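Uncharacterized hypothetical protein FTT_1539c (Francisella tularensis subsp. tularensis, PDB 4QVR) is of unknown function, a DUF6844-family protein probably made with a signal sequence and so perhaps exported from the cytoplasm. Local coordinates at residues A[151-156]-A[246-251]; A[116-121]-A[270-275]; A[145-150]-A[408-413]; A[236-241]-A[380-385]; A[251-256]-A[316-321]. All coordinates share one frame; numbering follows the deposited sequence.

Contact 1: residues A[151-156]-A[246-251]; sequences AEYISF and GNLSGL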
# COMPACT_ATOMS: atom_id res chain seq x y z
N ALA A 151 2.35 -2.67 7.26
CA ALA A 151 2.64 -3.38 8.50
C ALA A 151 3.44 -2.51 9.46
O ALA A 151 3.22 -2.56 10.68
CB ALA A 151 3.37 -4.68 8.18
N GLU A 152 4.33 -1.68 8.92
CA GLU A 152 5.12 -0.77 9.74
C GLU A 152 4.28 0.34 10.36
O GLU A 152 4.52 0.74 11.51
CB GLU A 152 6.31 -0.22 8.95
CG GLU A 152 7.30 -1.36 8.68
CD GLU A 152 8.55 -0.94 7.95
OE1 GLU A 152 8.61 0.19 7.42
OE2 GLU A 152 9.49 -1.78 7.90
N TYR A 153 3.29 0.82 9.61
CA TYR A 153 2.34 1.80 10.12
C TYR A 153 1.56 1.18 11.29
O TYR A 153 1.46 1.78 12.33
CB TYR A 153 1.37 2.27 9.02
CG TYR A 153 0.21 3.04 9.59
CD1 TYR A 153 0.35 4.34 10.04
CD2 TYR A 153 -1.04 2.47 9.67
CE1 TYR A 153 -0.72 5.04 10.60
CE2 TYR A 153 -2.11 3.16 10.22
CZ TYR A 153 -1.94 4.44 10.69
OH TYR A 153 -3.02 5.11 11.24
N ILE A 154 1.04 -0.03 11.13
CA ILE A 154 0.31 -0.68 12.21
C ILE A 154 1.17 -0.88 13.45
O ILE A 154 0.74 -0.60 14.57
CB ILE A 154 -0.29 -2.02 11.73
CG1 ILE A 154 -1.39 -1.72 10.70
CG2 ILE A 154 -0.89 -2.80 12.90
CD1 ILE A 154 -1.88 -2.94 9.96
N SER A 155 2.40 -1.31 13.23
CA SER A 155 3.35 -1.53 14.30
C SER A 155 3.62 -0.22 15.06
O SER A 155 3.71 -0.19 16.28
CB SER A 155 4.66 -2.06 13.70
OG SER A 155 5.60 -2.39 14.70
N PHE A 156 3.73 0.86 14.32
CA PHE A 156 3.95 2.18 14.87
C PHE A 156 2.72 2.60 15.68
O PHE A 156 2.83 3.11 16.78
CB PHE A 156 4.22 3.15 13.72
CG PHE A 156 4.52 4.52 14.17
CD1 PHE A 156 3.49 5.38 14.54
CD2 PHE A 156 5.83 4.98 14.22
CE1 PHE A 156 3.76 6.66 14.98
CE2 PHE A 156 6.11 6.26 14.66
CZ PHE A 156 5.07 7.10 15.04
N GLY A 246 -7.94 -0.81 11.39
CA GLY A 246 -9.06 0.05 10.99
C GLY A 246 -8.60 1.31 10.21
O GLY A 246 -9.29 1.78 9.32
N ASN A 247 -7.43 1.83 10.55
CA ASN A 247 -6.90 3.02 9.89
C ASN A 247 -6.26 2.79 8.53
O ASN A 247 -5.87 3.75 7.88
CB ASN A 247 -5.84 3.66 10.78
CG ASN A 247 -6.40 4.19 12.07
OD1 ASN A 247 -7.59 4.16 12.28
ND2 ASN A 247 -5.52 4.69 12.93
N LEU A 248 -6.08 1.54 8.11
CA LEU A 248 -5.45 1.28 6.82
C LEU A 248 -6.10 1.98 5.69
O LEU A 248 -5.45 2.35 4.74
CB LEU A 248 -5.39 -0.22 6.48
CG LEU A 248 -4.32 -1.02 7.19
CD1 LEU A 248 -4.34 -2.45 6.68
CD2 LEU A 248 -2.97 -0.37 6.99
N SER A 249 -7.39 2.16 5.78
CA SER A 249 -8.15 2.83 4.75
C SER A 249 -7.71 4.28 4.60
O SER A 249 -8.05 4.91 3.61
CB SER A 249 -9.64 2.72 5.07
OG SER A 249 -9.88 3.10 6.41
N GLY A 250 -6.95 4.81 5.57
CA GLY A 250 -6.42 6.19 5.50
C GLY A 250 -4.94 6.21 5.10
O GLY A 250 -4.37 7.26 4.84
N LEU A 251 -4.32 5.05 5.06
CA LEU A 251 -2.89 4.96 4.67
C LEU A 251 -2.85 4.86 3.14
O LEU A 251 -3.24 3.87 2.57
CB LEU A 251 -2.22 3.77 5.32
CG LEU A 251 -0.70 3.76 5.15
CD1 LEU A 251 -0.06 4.86 5.99
CD2 LEU A 251 -0.13 2.44 5.58
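The ring of Tyr153 has Leu251 CD1 over one face, 4.0 Å from Tyr153 CG, and Asn247 CB at its edge, near the ring plane, 3.8 Å from Tyr153 CE2. Leu248 CD2 approaches obliquely. The amide of Asn247, its plane turned 44° from the ring, sends ND2 to Tyr153 OH at 3.0 Å, a somewhat bent bond (147° at the hydrogen), slightly tilted from the amide plane. With CG anti to the backbone N (chi1 167°), the tyrosine reaches out from its helix far enough to place the hydroxyl at this turn. Asparagine suits the site because its other end, OD1, accepts from Lys278, so the short amide links the phenol hydroxyl to the lysine. Leu251 runs antiparallel alongside the tyrosine side chain, its CD2 3.8 Å from Tyr153 CB. Next to the ring, Ile154 CD1 meets Leu248 CD2 at 4.1 Å, the two branched chains crossing at about a right angle. Tyr117 and Tyr273 add further rings around Tyr153. The arrangement is a buried aromatic cluster in which helix 134-159 packs on the 3-10 turn joining helix 224-246 to strand 251-261, in a mixed helix-and-antiparallel-sheet (alpha+beta) architecture.

Contact 2: residues A[116-121]-A[270-275]; sequences DYVGSA and VVIYSD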
# COMPACT_ATOMS: atom_id res chain seq x y z
N ASP A 116 0.23 13.51 9.36
CA ASP A 116 0.55 13.02 10.72
C ASP A 116 1.48 11.81 10.68
O ASP A 116 2.17 11.53 11.66
CB ASP A 116 -0.70 12.63 11.50
CG ASP A 116 -1.62 13.80 11.78
OD1 ASP A 116 -1.18 14.99 11.80
OD2 ASP A 116 -2.82 13.52 12.00
N TYR A 117 1.48 11.09 9.58
CA TYR A 117 2.38 9.94 9.46
C TYR A 117 2.86 9.83 8.03
O TYR A 117 2.07 9.94 7.09
CB TYR A 117 1.67 8.64 9.89
CG TYR A 117 2.51 7.38 9.70
CD1 TYR A 117 2.56 6.76 8.47
CD2 TYR A 117 3.26 6.86 10.72
CE1 TYR A 117 3.34 5.64 8.25
CE2 TYR A 117 4.04 5.73 10.53
CZ TYR A 117 4.07 5.12 9.30
OH TYR A 117 4.82 4.01 9.11
N VAL A 118 4.17 9.61 7.87
CA VAL A 118 4.77 9.40 6.57
C VAL A 118 5.69 8.21 6.73
O VAL A 118 6.51 8.17 7.64
CB VAL A 118 5.58 10.62 6.08
CG1 VAL A 118 6.15 10.37 4.68
CG2 VAL A 118 4.72 11.85 6.04
N GLY A 119 5.58 7.27 5.81
CA GLY A 119 6.39 6.08 5.86
C GLY A 119 6.93 5.71 4.49
O GLY A 119 6.48 6.19 3.45
N SER A 120 7.94 4.89 4.50
CA SER A 120 8.50 4.40 3.25
C SER A 120 8.93 2.92 3.41
O SER A 120 9.27 2.48 4.52
CB SER A 120 9.64 5.31 2.81
OG SER A 120 10.68 5.30 3.73
N ALA A 121 8.86 2.16 2.32
CA ALA A 121 9.25 0.74 2.31
C ALA A 121 9.67 0.30 0.94
O ALA A 121 9.31 0.87 -0.06
CB ALA A 121 8.12 -0.16 2.81
N VAL A 270 6.24 5.46 -0.93
CA VAL A 270 6.11 6.43 0.13
C VAL A 270 4.62 6.49 0.38
O VAL A 270 3.85 6.68 -0.55
CB VAL A 270 6.61 7.83 -0.33
CG1 VAL A 270 6.28 8.91 0.70
CG2 VAL A 270 8.10 7.81 -0.56
N VAL A 271 4.22 6.30 1.64
CA VAL A 271 2.80 6.37 2.04
C VAL A 271 2.57 7.50 3.08
O VAL A 271 3.50 7.91 3.78
CB VAL A 271 2.27 5.04 2.61
CG1 VAL A 271 2.32 3.89 1.58
CG2 VAL A 271 2.99 4.64 3.91
N ILE A 272 1.34 8.03 3.11
CA ILE A 272 0.95 9.03 4.08
C ILE A 272 -0.35 8.56 4.70
O ILE A 272 -1.08 7.82 4.08
CB ILE A 272 0.65 10.40 3.44
CG1 ILE A 272 -0.58 10.25 2.55
CG2 ILE A 272 1.87 10.92 2.74
CD1 ILE A 272 -1.01 11.49 1.84
N TYR A 273 -0.62 8.97 5.94
CA TYR A 273 -1.87 8.67 6.59
C TYR A 273 -2.72 9.92 6.64
O TYR A 273 -2.22 10.99 6.97
CB TYR A 273 -1.69 8.18 8.03
CG TYR A 273 -3.05 7.96 8.68
CD1 TYR A 273 -3.78 6.83 8.40
CD2 TYR A 273 -3.62 8.92 9.52
CE1 TYR A 273 -5.04 6.63 8.96
CE2 TYR A 273 -4.86 8.71 10.10
CZ TYR A 273 -5.58 7.56 9.80
OH TYR A 273 -6.84 7.35 10.33
N SER A 274 -4.01 9.77 6.38
CA SER A 274 -4.94 10.90 6.43
C SER A 274 -6.29 10.50 7.01
O SER A 274 -6.97 9.65 6.44
CB SER A 274 -5.17 11.48 5.03
OG SER A 274 -6.34 12.32 5.01
N ASP A 275 -6.67 11.10 8.14
CA ASP A 275 -8.01 10.88 8.72
C ASP A 275 -9.08 11.23 7.70
O ASP A 275 -10.06 10.51 7.57
CB ASP A 275 -8.26 11.74 9.96
CG ASP A 275 -7.71 11.12 11.22
OD1 ASP A 275 -7.85 9.89 11.40
OD2 ASP A 275 -7.18 11.89 12.06
O HOH W 1 -4.89 12.78 9.69
O HOH W 2 -4.20 11.38 12.28
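Gly119 and Val271 form the tight middle of this contact, an antiparallel hydrogen-bonded pair. Gly119 N gives to Val271 O at 3.0 Å, nearly straight at 169°, and Val271 N returns a bond to Gly119 O at 2.9 Å. Glycine suits the position because a CB here would run into Tyr117 OH. The missing side chain leaves room for the Tyr117 ring, which, with CG anti to the backbone N (chi1 175°), runs along the strand and leans over Gly119, its edge toward Val271 CG2. On the face carrying Val118, Val270 and Ile272, Val118 CG1 sits 4.2 Å from Val270 CG1, and Ile106 of helix 94-108 covers both. Toward Asp116 and Asp275 the pairing slackens. Tyr273 N still reaches Tyr117 O at 3.1 Å, but beyond it water takes over. One water joins Asp116 OD2 to Asp275 N, and a second, 2.6 Å from Asp116 OD2, also gives to Asp275 OD2, bridging two exposed carboxylates whose like charges it probably helps to screen. Tyr273 OH holds Asp275 OD1 from above the carboxylate plane, at 2.9 Å. Ser274 is N-cap of helix 275-285. This is an antiparallel sheet with strand 264-273 central of three, leading directly into a capped helix.

Contact 3: residues A[145-150]-A[408-413]; sequences ALIKAQ and TLSTYY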
# COMPACT_ATOMS: atom_id res chain seq x y z
N ALA A 145 6.51 -4.21 -0.99
CA ALA A 145 6.77 -2.90 -0.44
C ALA A 145 5.50 -2.35 0.22
O ALA A 145 5.51 -1.87 1.38
CB ALA A 145 7.19 -1.96 -1.56
N LEU A 146 4.39 -2.38 -0.49
CA LEU A 146 3.12 -1.84 0.09
C LEU A 146 2.75 -2.51 1.39
O LEU A 146 2.43 -1.84 2.37
CB LEU A 146 1.98 -2.06 -0.86
CG LEU A 146 0.60 -1.58 -0.40
CD1 LEU A 146 0.59 -0.07 -0.19
CD2 LEU A 146 -0.43 -1.98 -1.45
N ILE A 147 2.79 -3.84 1.39
CA ILE A 147 2.43 -4.61 2.58
C ILE A 147 3.37 -4.33 3.73
O ILE A 147 2.96 -4.31 4.89
CB ILE A 147 2.38 -6.13 2.27
CG1 ILE A 147 1.06 -6.48 1.58
CG2 ILE A 147 2.49 -6.95 3.54
CD1 ILE A 147 0.96 -7.93 1.14
N LYS A 148 4.62 -4.11 3.40
CA LYS A 148 5.62 -3.79 4.42
C LYS A 148 5.34 -2.41 5.00
O LYS A 148 5.39 -2.20 6.21
CB LYS A 148 6.99 -3.85 3.79
CG LYS A 148 8.16 -3.73 4.75
CD LYS A 148 9.40 -4.08 3.96
CE LYS A 148 10.62 -4.22 4.84
NZ LYS A 148 10.92 -2.95 5.54
N ALA A 149 4.98 -1.47 4.14
CA ALA A 149 4.65 -0.13 4.61
C ALA A 149 3.42 -0.20 5.48
O ALA A 149 3.38 0.43 6.53
CB ALA A 149 4.42 0.82 3.43
N GLN A 150 2.42 -0.97 5.07
CA GLN A 150 1.20 -1.09 5.89
C GLN A 150 1.48 -1.69 7.24
O GLN A 150 0.94 -1.23 8.27
CB GLN A 150 0.16 -1.95 5.20
CG GLN A 150 -0.46 -1.24 4.02
CD GLN A 150 -1.43 -2.11 3.22
OE1 GLN A 150 -1.50 -3.32 3.38
NE2 GLN A 150 -2.15 -1.48 2.33
N THR A 408 0.62 -12.10 8.35
CA THR A 408 -0.80 -12.16 8.65
C THR A 408 -1.61 -11.34 7.65
O THR A 408 -2.66 -11.73 7.21
CB THR A 408 -1.07 -11.60 10.05
OG1 THR A 408 -0.19 -12.22 10.99
CG2 THR A 408 -2.50 -11.85 10.46
N LEU A 409 -1.08 -10.19 7.29
CA LEU A 409 -1.75 -9.29 6.37
C LEU A 409 -1.67 -9.87 4.95
O LEU A 409 -2.65 -9.87 4.19
CB LEU A 409 -1.10 -7.93 6.48
CG LEU A 409 -1.74 -6.68 5.95
CD1 LEU A 409 -3.16 -6.49 6.46
CD2 LEU A 409 -0.84 -5.53 6.39
N SER A 410 -0.49 -10.37 4.60
CA SER A 410 -0.28 -11.02 3.32
C SER A 410 -1.24 -12.22 3.17
O SER A 410 -1.77 -12.49 2.08
CB SER A 410 1.16 -11.50 3.21
OG SER A 410 1.32 -12.25 2.02
N THR A 411 -1.46 -12.93 4.26
CA THR A 411 -2.34 -14.08 4.25
C THR A 411 -3.76 -13.61 3.94
O THR A 411 -4.41 -14.15 3.05
CB THR A 411 -2.30 -14.83 5.61
OG1 THR A 411 -0.98 -15.34 5.83
CG2 THR A 411 -3.29 -15.98 5.65
N TYR A 412 -4.19 -12.58 4.67
CA TYR A 412 -5.53 -12.01 4.52
C TYR A 412 -5.81 -11.53 3.11
O TYR A 412 -6.92 -11.71 2.63
CB TYR A 412 -5.72 -10.86 5.50
CG TYR A 412 -6.97 -10.02 5.28
CD1 TYR A 412 -8.21 -10.44 5.76
CD2 TYR A 412 -6.89 -8.79 4.61
CE1 TYR A 412 -9.35 -9.66 5.56
CE2 TYR A 412 -8.02 -8.01 4.42
CZ TYR A 412 -9.24 -8.44 4.89
OH TYR A 412 -10.37 -7.66 4.69
N TYR A 413 -4.84 -10.92 2.45
CA TYR A 413 -5.09 -10.47 1.09
C TYR A 413 -5.23 -11.65 0.14
O TYR A 413 -6.13 -11.66 -0.71
CB TYR A 413 -4.03 -9.49 0.58
CG TYR A 413 -4.04 -8.12 1.24
CD1 TYR A 413 -5.19 -7.34 1.26
CD2 TYR A 413 -2.87 -7.57 1.78
CE1 TYR A 413 -5.20 -6.09 1.86
CE2 TYR A 413 -2.86 -6.31 2.36
CZ TYR A 413 -4.03 -5.57 2.40
OH TYR A 413 -4.03 -4.33 2.99
O HOH W 3 -4.56 -2.44 0.68
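Tyr413 OH is gripped from two quarters: it gives its proton to Gln150 OE1 at 2.8 Å and accepts one from a water 3.0 Å away. The same water takes a proton from Gln150 NE2 at 3.1 Å, so amide, phenol and water close a small ring of bonds. Within it the amide uses both its ends, with OE1 as acceptor and NE2 as donor, and this fixes which way round the group is turned. The hydroxyl comes to OE1 from the side of its C=O bond (113°), 30° off the carbonyl plane, while OE1 itself lies at the edge of the tyrosine ring. Gln150 gets there through a chain extended beyond CG, reaching from one helix toward the tyrosine that comes from the other. Beside this polar link the packing is apolar. Ile147 CD1 reaches the ring edge, 3.9 Å from Tyr413 CD2, and touches the backbone of Ser410 at its CA, where a small side chain lets the isoleucine come close. Leu409 CD2 lies 3.9 Å from Gln150 CB and covers the aliphatic root of the glutamine. Leu248 touches both Gln150 and Tyr413. The helix axes stay 10.4 Å apart at an angle of 125°, a separation spanned by long side chains. The chemistry implies a helix pair joined by one oriented, water-assisted amide-phenol link on an otherwise apolar interface, which would favour a specific rotation of each helix and satisfies polar groups that the packing partly shuts off from solvent.

Contact 4: residues A[236-241]-A[380-385]; sequences MTIKSL and MSEDIS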
# COMPACT_ATOMS: atom_id res chain seq x y z
N MSE A 236 -5.17 -4.24 25.82
CA MSE A 236 -4.57 -3.03 25.23
C MSE A 236 -3.93 -3.42 23.92
O MSE A 236 -4.05 -2.71 22.93
CB MSE A 236 -3.58 -2.32 26.14
CG MSE A 236 -4.26 -1.68 27.37
SE MSE A 236 -5.91 -0.67 26.95
CE MSE A 236 -7.23 -1.86 27.81
N THR A 237 -3.25 -4.57 23.89
CA THR A 237 -2.62 -5.04 22.64
C THR A 237 -3.64 -5.25 21.53
O THR A 237 -3.38 -4.89 20.38
CB THR A 237 -1.84 -6.36 22.85
OG1 THR A 237 -0.75 -6.13 23.73
CG2 THR A 237 -1.28 -6.88 21.57
N ILE A 238 -4.80 -5.82 21.86
CA ILE A 238 -5.84 -6.04 20.84
C ILE A 238 -6.42 -4.69 20.39
O ILE A 238 -6.64 -4.46 19.19
CB ILE A 238 -7.01 -6.92 21.35
CG1 ILE A 238 -6.53 -8.32 21.79
CG2 ILE A 238 -8.08 -7.07 20.28
CD1 ILE A 238 -5.91 -9.15 20.68
N LYS A 239 -6.66 -3.81 21.36
CA LYS A 239 -7.18 -2.47 21.11
C LYS A 239 -6.26 -1.75 20.12
O LYS A 239 -6.71 -1.27 19.10
CB LYS A 239 -7.29 -1.72 22.44
CG LYS A 239 -7.89 -0.32 22.35
CD LYS A 239 -8.05 0.29 23.75
CE LYS A 239 -8.70 1.67 23.69
NZ LYS A 239 -7.91 2.65 22.89
N SER A 240 -4.96 -1.72 20.41
CA SER A 240 -3.95 -1.11 19.54
C SER A 240 -4.01 -1.58 18.10
O SER A 240 -3.99 -0.77 17.18
CB SER A 240 -2.55 -1.44 20.04
OG SER A 240 -2.23 -0.64 21.14
N LEU A 241 -4.03 -2.89 17.92
CA LEU A 241 -4.05 -3.51 16.61
C LEU A 241 -5.32 -3.24 15.84
O LEU A 241 -5.27 -3.04 14.62
CB LEU A 241 -3.83 -5.00 16.73
CG LEU A 241 -2.40 -5.37 17.16
CD1 LEU A 241 -2.27 -6.87 17.48
CD2 LEU A 241 -1.44 -4.94 16.07
N MSE A 380 -8.21 -10.38 13.04
CA MSE A 380 -6.80 -10.37 12.69
C MSE A 380 -5.94 -10.01 13.86
O MSE A 380 -4.83 -10.53 14.00
CB MSE A 380 -6.51 -9.34 11.61
CG MSE A 380 -6.92 -9.83 10.23
SE MSE A 380 -6.00 -8.64 8.99
CE MSE A 380 -4.31 -9.61 9.07
N SER A 381 -6.40 -9.08 14.69
CA SER A 381 -5.65 -8.68 15.87
C SER A 381 -5.61 -9.83 16.89
O SER A 381 -4.60 -10.03 17.57
CB SER A 381 -6.27 -7.44 16.51
OG SER A 381 -6.30 -6.37 15.61
N GLU A 382 -6.70 -10.57 17.01
CA GLU A 382 -6.75 -11.71 17.94
C GLU A 382 -5.84 -12.83 17.44
O GLU A 382 -5.04 -13.40 18.19
CB GLU A 382 -8.18 -12.23 18.08
CG GLU A 382 -9.10 -11.25 18.78
CD GLU A 382 -10.56 -11.67 18.73
OE1 GLU A 382 -10.91 -12.51 17.87
OE2 GLU A 382 -11.36 -11.15 19.54
N ASP A 383 -5.94 -13.09 16.14
CA ASP A 383 -5.19 -14.14 15.47
C ASP A 383 -3.68 -13.89 15.55
O ASP A 383 -2.90 -14.84 15.57
CB ASP A 383 -5.65 -14.23 14.00
CG ASP A 383 -5.67 -15.65 13.47
OD1 ASP A 383 -5.94 -16.59 14.26
OD2 ASP A 383 -5.47 -15.83 12.26
N ILE A 384 -3.26 -12.62 15.61
CA ILE A 384 -1.84 -12.27 15.72
C ILE A 384 -1.30 -12.38 17.14
O ILE A 384 -0.19 -12.87 17.33
CB ILE A 384 -1.57 -10.84 15.19
CG1 ILE A 384 -1.64 -10.81 13.67
CG2 ILE A 384 -0.18 -10.35 15.60
CD1 ILE A 384 -1.45 -9.44 13.08
N SER A 385 -2.06 -11.91 18.12
CA SER A 385 -1.64 -11.94 19.54
C SER A 385 -1.33 -13.32 20.16
O SER A 385 -0.75 -13.39 21.25
CB SER A 385 -2.69 -11.25 20.40
OG SER A 385 -2.79 -9.89 20.05
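Ile238 and Leu241 of one helix press on Ser381 and Ser385 of another in a helix-helix packing, where helix 224-246 crosses helix 374-385 at 132° with axes 9.0 Å apart. Ile238 can be followed outward. From CB, the CG2 branch meets Ser381 CB at 4.2 Å, while CG1, set anti to the carbonyl carbon (chi1 -60°), leads the other branch across to the second helix. A further bend at chi2 (-62°) brings CD1 over the turn between Ser381 and Ser385, 3.3 Å from Ser385 OG, 3.5 Å from Ser381 O and 3.8 Å from Glu382 CA. Small serines suit this face because they let the isoleucine methyl come down onto the backbone. Leu241 sits one turn further along, where the helices come nearest. Its CB presses closely on Ser381 CB, at 3.5 Å, so the packing there is tight, and its CD1 extends toward Ile384 CG2 at 4.5 Å, with Phe245 continuing the apolar surface. Thr237 CG2 turns to Ser385, while its hydroxyl goes back to Ser233 O in its own helix. No hydrogen bond joins the two segments: each serine hydroxyl is paid for at home, Ser381 OG by Ala377 O and Ser385 OG by Ser381 O, so hydroxyls can face methyl groups. Ser381 O thus receives Ser385 N and Ser385 OG, the hydroxyl at 3.1 Å, from opposite faces of its carbonyl plane.

Contact 5: residues A[251-256]-A[316-321]; sequences LLPIKT and YGIRVG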
# COMPACT_ATOMS: atom_id res chain seq x y z
N LEU A 251 -4.32 5.05 5.06
CA LEU A 251 -2.89 4.96 4.67
C LEU A 251 -2.85 4.86 3.14
O LEU A 251 -3.24 3.87 2.57
CB LEU A 251 -2.22 3.77 5.32
CG LEU A 251 -0.70 3.76 5.15
CD1 LEU A 251 -0.06 4.86 5.99
CD2 LEU A 251 -0.13 2.44 5.58
N LEU A 252 -2.37 5.90 2.49
CA LEU A 252 -2.42 5.97 1.04
C LEU A 252 -1.03 6.12 0.39
O LEU A 252 -0.20 6.86 0.90
CB LEU A 252 -3.22 7.22 0.75
CG LEU A 252 -3.79 7.52 -0.61
CD1 LEU A 252 -4.96 6.58 -0.85
CD2 LEU A 252 -4.24 8.97 -0.63
N PRO A 253 -0.78 5.41 -0.74
CA PRO A 253 0.51 5.63 -1.40
C PRO A 253 0.48 6.96 -2.11
O PRO A 253 -0.58 7.35 -2.63
CB PRO A 253 0.60 4.51 -2.46
CG PRO A 253 -0.64 3.70 -2.34
CD PRO A 253 -1.44 4.17 -1.16
N ILE A 254 1.59 7.67 -2.14
CA ILE A 254 1.59 8.94 -2.86
C ILE A 254 2.64 9.04 -3.93
O ILE A 254 2.49 9.84 -4.84
CB ILE A 254 1.61 10.16 -1.94
CG1 ILE A 254 2.82 10.14 -1.03
CG2 ILE A 254 0.31 10.22 -1.13
CD1 ILE A 254 2.93 11.42 -0.24
N LYS A 255 3.66 8.18 -3.85
CA LYS A 255 4.71 8.15 -4.81
C LYS A 255 5.41 6.80 -4.77
O LYS A 255 5.62 6.23 -3.70
CB LYS A 255 5.74 9.21 -4.40
CG LYS A 255 6.89 9.43 -5.39
CD LYS A 255 6.39 10.16 -6.62
CE LYS A 255 7.40 10.10 -7.75
NZ LYS A 255 6.83 10.66 -8.98
N THR A 256 5.73 6.25 -5.94
CA THR A 256 6.48 5.01 -6.02
C THR A 256 7.67 5.27 -6.89
O THR A 256 7.64 6.20 -7.68
CB THR A 256 5.67 3.87 -6.62
OG1 THR A 256 5.03 4.32 -7.82
CG2 THR A 256 4.61 3.41 -5.65
N TYR A 316 3.28 2.63 -9.64
CA TYR A 316 2.66 1.40 -9.19
C TYR A 316 1.58 1.72 -8.12
O TYR A 316 1.63 2.79 -7.45
CB TYR A 316 3.74 0.50 -8.59
CG TYR A 316 4.58 -0.15 -9.64
CD1 TYR A 316 5.64 0.52 -10.22
CD2 TYR A 316 4.31 -1.44 -10.08
CE1 TYR A 316 6.41 -0.09 -11.21
CE2 TYR A 316 5.08 -2.04 -11.07
CZ TYR A 316 6.12 -1.35 -11.63
OH TYR A 316 6.88 -1.92 -12.62
N GLY A 317 0.62 0.82 -7.97
CA GLY A 317 -0.41 0.97 -6.97
C GLY A 317 -1.56 1.85 -7.36
O GLY A 317 -1.84 2.03 -8.54
N ILE A 318 -2.24 2.38 -6.34
CA ILE A 318 -3.38 3.25 -6.53
C ILE A 318 -3.08 4.65 -6.00
O ILE A 318 -2.13 4.85 -5.22
CB ILE A 318 -4.63 2.69 -5.82
CG1 ILE A 318 -4.55 2.80 -4.30
CG2 ILE A 318 -4.84 1.25 -6.20
CD1 ILE A 318 -4.88 4.18 -3.78
N ARG A 319 -3.86 5.62 -6.47
CA ARG A 319 -3.73 7.01 -6.03
C ARG A 319 -5.11 7.58 -5.92
O ARG A 319 -6.01 7.16 -6.64
CB ARG A 319 -2.98 7.88 -7.05
CG ARG A 319 -1.54 7.49 -7.36
CD ARG A 319 -0.58 7.69 -6.19
NE ARG A 319 0.73 7.30 -6.65
CZ ARG A 319 1.19 6.07 -6.66
NH1 ARG A 319 0.49 5.07 -6.14
NH2 ARG A 319 2.40 5.85 -7.16
N VAL A 320 -5.28 8.56 -5.05
CA VAL A 320 -6.54 9.24 -4.95
C VAL A 320 -6.33 10.62 -5.49
O VAL A 320 -5.35 11.29 -5.18
CB VAL A 320 -7.07 9.33 -3.51
CG1 VAL A 320 -8.31 10.20 -3.46
CG2 VAL A 320 -7.39 7.95 -2.98
N GLY A 321 -7.26 11.05 -6.33
CA GLY A 321 -7.24 12.38 -6.90
C GLY A 321 -8.63 12.97 -6.82
O GLY A 321 -9.58 12.31 -6.35
O HOH W 4 -2.51 8.96 -3.60
O HOH W 5 2.58 9.49 -7.68
O HOH W 6 4.49 7.41 -8.45
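Thr256 OG1 accepts Tyr316 N at 3.0 Å, a fairly straight bond, and also meets Arg319 NH2 in a weak one at 3.1 Å; the same oxygen is also hydrogen-bonded to Gly314 O. Threonine suits this spot: its hydroxyl both accepts and donates, while CG2 packs against Tyr316 O and Arg319 NH2. The guanidinium edge faces Thr256 OG1 and two waters, with Lys255 N over one face. Its own segment holds the group: NH1 gives to Ile318 O at 2.8 Å and to Tyr316 O at 2.9 Å, the bend at chi2 (-68°) turning the chain back. Of the waters, one accepts from Arg319 NE and lies close to Ile254 O, to which it may donate; another joins Arg319 NH2 to Thr256 N, a third Pro253 O to Val320 N. Beside the polar group, Leu252 CD1 packs against Val320 CG2 at 3.5 Å and Ile318 CD1 at 3.8 Å. Further out, Leu73 of helix 67-78 covers Leu252, and Leu364 of helix 349-370 backs Ile318. The two strands, nearly perpendicular at 97°, are edge strands of two separate antiparallel sheets, 251-261 beside 264-273 and 318-322 beside 328-337, which meet here.

Contacts 1, 2 and 5 are buried and meet around strands 251-261 and 264-273: contact 2 pairs the central strand with one edge, contact 5 joins the other edge to the second sheet, and contact 1 sets a helix against the turn before strand 251-261, sharing Leu251 with contact 5. Contacts 3 and 4 are helix pairs and only partly buried; contact 4 is the more peripheral, its centre about 21 Å from the chain centre, against about 8 Å for the centre of contact 3. Helix 134-159 serves contacts 1 and 3. Backbone bonds rule contact 2, arginine and water contact 5, phenol groups contacts 1 and 3, whereas contact 4 has no hydrogen bond between its segments.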